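Dehalogenase-like hydrolase (Ralstonia solanacearum, PDB 3UMB) probably catalyses the hydrolytic dehalogenation of small (S)-2-haloalkanoic acids, giving the corresponding (R)-2-hydroxyalkanoic acids and a halide ion. Local coordinates at residues S37-D42 with R73-R78; D66-A71 with T90-Y95. All coordinates share one frame; numbering follows the deposited sequence.

Contact 1. Residues S37-D42 with R73-R78. With MG (magnesium ion), chain H; MG (magnesium ion), chain I.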
loop_
_atom_site.group_PDB
_atom_site.type_symbol
_atom_site.label_atom_id
_atom_site.label_comp_id
_atom_site.label_asym_id
_atom_site.label_seq_id
_atom_site.Cartn_x
_atom_site.Cartn_y
_atom_site.Cartn_z
ATOM N N SER A 37 10.076 -8.575 -10.576
ATOM C CA SER A 37 9.622 -9.356 -9.451
ATOM C C SER A 37 9.370 -8.371 -8.324
ATOM O O SER A 37 8.304 -8.386 -7.723
ATOM C CB SER A 37 10.599 -10.499 -9.097
ATOM O OG SER A 37 11.651 -10.044 -8.282
ATOM N N VAL A 38 10.305 -7.453 -8.115
ATOM C CA VAL A 38 10.057 -6.321 -7.231
ATOM C C VAL A 38 8.780 -5.515 -7.559
ATOM O O VAL A 38 7.941 -5.325 -6.662
ATOM C CB VAL A 38 11.230 -5.346 -7.183
ATOM C CG1 VAL A 38 10.901 -4.224 -6.213
ATOM C CG2 VAL A 38 12.527 -6.066 -6.733
ATOM N N LEU A 39 8.633 -5.026 -8.810
ATOM C CA LEU A 39 7.474 -4.200 -9.174
ATOM C C LEU A 39 6.180 -4.975 -9.004
ATOM O O LEU A 39 5.192 -4.433 -8.555
ATOM C CB LEU A 39 7.579 -3.635 -10.598
ATOM C CG LEU A 39 6.471 -2.718 -11.084
ATOM C CD1 LEU A 39 6.244 -1.581 -10.093
ATOM C CD2 LEU A 39 6.758 -2.230 -12.539
ATOM N N TRP A 40 6.234 -6.265 -9.311
ATOM C CA TRP A 40 5.082 -7.145 -9.260
ATOM C C TRP A 40 4.559 -7.392 -7.837
ATOM O O TRP A 40 3.344 -7.313 -7.592
ATOM C CB TRP A 40 5.483 -8.449 -9.885
ATOM C CG TRP A 40 4.423 -9.441 -10.045
ATOM C CD1 TRP A 40 3.076 -9.270 -9.942
ATOM C CD2 TRP A 40 4.640 -10.785 -10.396
ATOM N NE1 TRP A 40 2.424 -10.463 -10.193
ATOM C CE2 TRP A 40 3.378 -11.412 -10.466
ATOM C CE3 TRP A 40 5.808 -11.555 -10.616
ATOM C CZ2 TRP A 40 3.238 -12.769 -10.770
ATOM C CZ3 TRP A 40 5.667 -12.899 -10.933
ATOM C CH2 TRP A 40 4.387 -13.499 -10.997
ATOM N N ARG A 41 5.480 -7.651 -6.913
ATOM C CA ARG A 41 5.141 -7.810 -5.496
ATOM C C ARG A 41 4.592 -6.498 -4.919
ATOM O O ARG A 41 3.562 -6.502 -4.247
ATOM C CB ARG A 41 6.355 -8.311 -4.709
ATOM C CG ARG A 41 6.155 -8.503 -3.186
ATOM C CD ARG A 41 5.011 -9.509 -2.818
ATOM N NE ARG A 41 4.836 -9.600 -1.359
ATOM C CZ ARG A 41 3.764 -10.128 -0.747
ATOM N NH1 ARG A 41 2.739 -10.631 -1.453
ATOM N NH2 ARG A 41 3.697 -10.142 0.585
ATOM N N ASP A 42 5.259 -5.385 -5.216
ATOM C CA ASP A 42 4.766 -4.064 -4.840
ATOM C C ASP A 42 3.321 -3.871 -5.268
ATOM O O ASP A 42 2.465 -3.559 -4.450
ATOM C CB ASP A 42 5.596 -2.952 -5.482
ATOM C CG ASP A 42 5.188 -1.525 -5.002
ATOM O OD1 ASP A 42 5.421 -1.207 -3.794
ATOM O OD2 ASP A 42 4.656 -0.722 -5.839
ATOM N N ARG A 73 0.524 -8.082 -14.965
ATOM C CA ARG A 73 0.194 -7.317 -16.156
ATOM C C ARG A 73 0.571 -5.850 -16.096
ATOM O O ARG A 73 1.180 -5.313 -17.054
ATOM C CB ARG A 73 -1.283 -7.409 -16.459
ATOM C CG ARG A 73 -1.693 -8.781 -16.962
ATOM C CD ARG A 73 -3.185 -8.911 -17.227
ATOM N NE ARG A 73 -3.489 -10.276 -17.722
ATOM C CZ ARG A 73 -4.690 -10.861 -17.717
ATOM N NH1 ARG A 73 -5.762 -10.240 -17.234
ATOM N NH2 ARG A 73 -4.821 -12.092 -18.184
ATOM N N TYR A 74 0.191 -5.162 -15.013
ATOM C CA TYR A 74 0.633 -3.772 -14.881
ATOM C C TYR A 74 2.180 -3.737 -14.925
ATOM O O TYR A 74 2.776 -2.908 -15.633
ATOM C CB TYR A 74 0.147 -3.103 -13.601
ATOM C CG TYR A 74 0.786 -1.759 -13.419
ATOM C CD1 TYR A 74 0.158 -0.621 -13.887
ATOM C CD2 TYR A 74 2.000 -1.629 -12.776
ATOM C CE1 TYR A 74 0.725 0.626 -13.762
ATOM C CE2 TYR A 74 2.600 -0.383 -12.620
ATOM C CZ TYR A 74 1.940 0.758 -13.140
ATOM O OH TYR A 74 2.483 2.023 -13.040
ATOM N N ALA A 75 2.830 -4.613 -14.155
ATOM C CA ALA A 75 4.308 -4.523 -14.026
ATOM C C ALA A 75 4.989 -4.726 -15.413
ATOM O O ALA A 75 5.969 -4.078 -15.749
ATOM C CB ALA A 75 4.813 -5.525 -13.031
ATOM N N CYS A 76 4.420 -5.599 -16.233
ATOM C CA CYS A 76 5.022 -5.860 -17.541
ATOM C C CYS A 76 4.840 -4.686 -18.505
ATOM O O CYS A 76 5.788 -4.349 -19.181
ATOM C CB CYS A 76 4.504 -7.168 -18.132
ATOM S SG CYS A 76 5.291 -8.606 -17.310
ATOM N N ALA A 77 3.650 -4.078 -18.510
ATOM C CA ALA A 77 3.320 -2.907 -19.297
ATOM C C ALA A 77 4.239 -1.775 -18.945
ATOM O O ALA A 77 4.828 -1.172 -19.829
ATOM C CB ALA A 77 1.818 -2.470 -19.083
ATOM N N ARG A 78 4.399 -1.524 -17.648
ATOM C CA ARG A 78 5.276 -0.455 -17.124
ATOM C C ARG A 78 6.744 -0.657 -17.490
ATOM O O ARG A 78 7.468 0.281 -17.739
ATOM C CB ARG A 78 5.104 -0.394 -15.604
ATOM C CG ARG A 78 6.117 0.366 -14.758
ATOM C CD ARG A 78 5.776 1.858 -14.536
ATOM N NE ARG A 78 6.647 2.411 -13.485
ATOM C CZ ARG A 78 6.333 2.499 -12.171
ATOM N NH1 ARG A 78 5.136 2.153 -11.681
ATOM N NH2 ARG A 78 7.240 2.981 -11.329
HETATM MG MG MG H . 4.329 0.051 -2.203
HETATM MG MG MG I . 4.648 0.077 -21.820
HETATM O O HOH W 1 4.635 1.273 -4.209
HETATM O O HOH W 2 6.153 -1.142 -1.283
#
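Leu39 meets Arg78 of helix 64-78 with both of its methyls, CD1 lying over one face of the guanidinium while CD2 touches the aliphatic part of the same arginine, 3.5 Å from Arg78 CG. With CG anti to its backbone N (chi1 -178°), Leu39 extends toward Ala75, whose CB is 3.8 Å from Leu39 CG. Its CD2 also sits 3.7 Å from Ala75 CA. The small alanine lets the backbones come near: Trp40 CA and Ala75 CA are 5.5 Å apart. The Arg78 chain bends at chi2 and crosses Leu39 at about a right angle; its NH1 then donates to Tyr74 OH (3.0 Å, 147° at the hydrogen), a bond within helix 64-78 that helps fix the guanidinium over the leucine. Both helices also bind magnesium. Asp42 OD1 ligates one ion at 2.3 Å, shared with two waters and Asp42 OD1 of the second subunit, and Ala77 O ligates another at 2.4 Å together with Asn80 OD1. The axes of the two segments are inclined at 137°, with helix 19-28 packed against Ser37 and Trp40 of helix 33-54, and the second subunit against Tyr74, Ala77 and Arg78 of helix 64-78.

Contact 2. Residues D66-A71 with T90-Y95; sequences DVTVDA and TLMREY
A buried, apolar helix-helix contact joins helix 64-78 to helix 85-96, in the helical part of the chain away from the parallel sheet. The axes of the two segments come no closer than 11.3 Å and are inclined at 138°, so side chains rather than backbones bridge the gap. Met92, a selenomethionine, and Thr68 share most of the contact: the Met92 chain bends at chi2 and chi3, bringing the terminal methyl CE between Thr68 and Val69. Met92 CE is 3.6 Å from Thr68 CG2 and equally 3.6 Å from Val69 CG2, while its SE lies 3.8 Å from Thr68 CG2. Val69 meets the methionine at about a right angle, using the branch beside its own backbone N. The same Thr68 methyl serves a second partner, standing over a face of the Tyr95 ring in a CH-pi contact, with CG2 4.1 Å from the ring centroid and 29° off the normal. Thr68 thus turns its methyl to helix 85-96 and its hydroxyl aside: OG1 is hydrogen-bonded to Gln44 NE2 and to Phe64 O, and Tyr95 OH is also bonded to Gln44 NE2. One amide of helix 33-54 therefore ties down the polar ends of both residues whose apolar parts touch. Obliquely packed helices with a core of methyls and an aromatic ring fit the helical cap domain of L-2-haloacid dehalogenases in the HAD superfamily.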
loop_
_atom_site.group_PDB
_atom_site.type_symbol
_atom_site.label_atom_id
_atom_site.label_comp_id
_atom_site.label_asym_id
_atom_site.label_seq_id
_atom_site.Cartn_x
_atom_site.Cartn_y
_atom_site.Cartn_z
ATOM N N ASP A 66 -6.435 -13.400 -9.060
ATOM C CA ASP A 66 -6.758 -12.448 -10.105
ATOM C C ASP A 66 -6.071 -11.095 -9.858
ATOM O O ASP A 66 -5.695 -10.396 -10.825
ATOM C CB ASP A 66 -8.282 -12.306 -10.233
ATOM C CG ASP A 66 -9.008 -13.688 -10.283
ATOM O OD1 ASP A 66 -9.039 -14.344 -11.340
ATOM O OD2 ASP A 66 -9.525 -14.128 -9.257
ATOM N N VAL A 67 -5.927 -10.709 -8.581
ATOM C CA VAL A 67 -5.146 -9.522 -8.236
ATOM C C VAL A 67 -3.687 -9.723 -8.642
ATOM O O VAL A 67 -3.020 -8.761 -9.010
ATOM C CB VAL A 67 -5.242 -9.117 -6.712
ATOM C CG1 VAL A 67 -4.199 -8.014 -6.365
ATOM C CG2 VAL A 67 -6.733 -8.686 -6.327
ATOM N N THR A 68 -3.186 -10.967 -8.553
ATOM C CA THR A 68 -1.776 -11.248 -8.841
ATOM C C THR A 68 -1.558 -11.143 -10.383
ATOM O O THR A 68 -0.551 -10.682 -10.852
ATOM C CB THR A 68 -1.326 -12.585 -8.221
ATOM O OG1 THR A 68 -1.324 -12.475 -6.795
ATOM C CG2 THR A 68 0.070 -12.993 -8.680
ATOM N N VAL A 69 -2.542 -11.548 -11.156
ATOM C CA VAL A 69 -2.498 -11.418 -12.615
ATOM C C VAL A 69 -2.485 -9.920 -12.975
ATOM O O VAL A 69 -1.578 -9.465 -13.653
ATOM C CB VAL A 69 -3.700 -12.194 -13.230
ATOM C CG1 VAL A 69 -3.897 -11.874 -14.708
ATOM C CG2 VAL A 69 -3.511 -13.722 -12.988
ATOM N N ASP A 70 -3.449 -9.163 -12.432
ATOM C CA ASP A 70 -3.492 -7.706 -12.598
ATOM C C ASP A 70 -2.135 -7.058 -12.315
ATOM O O ASP A 70 -1.643 -6.260 -13.102
ATOM C CB ASP A 70 -4.524 -7.082 -11.674
ATOM C CG ASP A 70 -5.914 -7.525 -11.972
ATOM O OD1 ASP A 70 -6.095 -8.025 -13.088
ATOM O OD2 ASP A 70 -6.806 -7.414 -11.084
ATOM N N ALA A 71 -1.551 -7.359 -11.172
ATOM C CA ALA A 71 -0.283 -6.735 -10.801
ATOM C C ALA A 71 0.812 -7.132 -11.795
ATOM O O ALA A 71 1.664 -6.310 -12.141
ATOM C CB ALA A 71 0.150 -7.097 -9.362
ATOM N N THR A 90 2.977 -19.182 -17.827
ATOM C CA THR A 90 4.183 -19.754 -17.215
ATOM C C THR A 90 4.516 -19.188 -15.867
ATOM O O THR A 90 5.039 -19.892 -14.997
ATOM C CB THR A 90 5.428 -19.538 -18.095
ATOM O OG1 THR A 90 5.241 -20.206 -19.336
ATOM C CG2 THR A 90 6.680 -20.097 -17.420
ATOM N N LEU A 91 4.272 -17.894 -15.684
ATOM C CA LEU A 91 4.725 -17.253 -14.440
ATOM C C LEU A 91 3.723 -17.505 -13.360
ATOM O O LEU A 91 4.076 -17.639 -12.212
ATOM C CB LEU A 91 4.969 -15.751 -14.617
ATOM C CG LEU A 91 6.367 -15.407 -15.156
ATOM C CD1 LEU A 91 6.477 -13.892 -15.353
ATOM C CD2 LEU A 91 7.454 -15.933 -14.198
HETATM N N MSE A 92 2.463 -17.542 -13.761
HETATM C CA MSE A 92 1.360 -17.880 -12.873
HETATM C C MSE A 92 1.481 -19.367 -12.393
HETATM O O MSE A 92 1.495 -19.602 -11.170
HETATM C CB MSE A 92 -0.004 -17.501 -13.530
HETATM C CG MSE A 92 -0.336 -15.908 -13.587
HETATM SE SE MSE A 92 0.204 -14.930 -11.954
HETATM C CE MSE A 92 -1.292 -15.576 -10.791
ATOM N N ARG A 93 1.669 -20.330 -13.311
ATOM C CA ARG A 93 2.036 -21.713 -12.933
ATOM C C ARG A 93 3.113 -21.724 -11.888
ATOM O O ARG A 93 2.994 -22.351 -10.839
ATOM C CB ARG A 93 2.564 -22.525 -14.124
ATOM C CG ARG A 93 1.484 -22.920 -15.129
ATOM C CD ARG A 93 1.929 -24.011 -16.103
ATOM N NE ARG A 93 2.337 -23.500 -17.422
ATOM C CZ ARG A 93 1.513 -23.168 -18.427
ATOM N NH1 ARG A 93 0.183 -23.245 -18.300
ATOM N NH2 ARG A 93 2.031 -22.732 -19.576
ATOM N N GLU A 94 4.183 -21.006 -12.170
ATOM C CA GLU A 94 5.245 -20.921 -11.225
ATOM C C GLU A 94 4.704 -20.463 -9.897
ATOM O O GLU A 94 5.149 -20.940 -8.859
ATOM C CB GLU A 94 6.319 -19.956 -11.709
ATOM C CG GLU A 94 7.619 -20.218 -11.054
ATOM C CD GLU A 94 8.314 -21.427 -11.610
ATOM O OE1 GLU A 94 8.110 -21.743 -12.815
ATOM O OE2 GLU A 94 9.063 -22.050 -10.831
ATOM N N TYR A 95 3.744 -19.537 -9.936
ATOM C CA TYR A 95 3.196 -18.929 -8.703
ATOM C C TYR A 95 2.336 -19.935 -7.951
ATOM O O TYR A 95 2.401 -20.010 -6.729
ATOM C CB TYR A 95 2.388 -17.619 -8.974
ATOM C CG TYR A 95 2.487 -16.588 -7.836
ATOM C CD1 TYR A 95 3.015 -15.325 -8.054
ATOM C CD2 TYR A 95 2.095 -16.898 -6.541
ATOM C CE1 TYR A 95 3.142 -14.397 -7.018
ATOM C CE2 TYR A 95 2.217 -15.976 -5.505
ATOM C CZ TYR A 95 2.738 -14.730 -5.754
ATOM O OH TYR A 95 2.853 -13.822 -4.728
#

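Contacts 1 and 2 lie about 11 Å apart, centre to centre, and share helix 64-78: its residues 66-71 face helix 85-96 and its later residues 73-78 face helix 33-54. Along the chain the segments alternate, in the order 37-42, 66-71, 73-78, 90-95. Trp40 of contact 1 joins the two contacts directly. Its NE1 is 3.1 Å from Thr68 O, a probable hydrogen bond, while its ring packs on Ala71, Met92 and Tyr95. All three helices are thereby knit into one helical bundle, separate from the parallel sheet; the second subunit packs on helix 64-78 and is bridged through magnesium to helix 33-54.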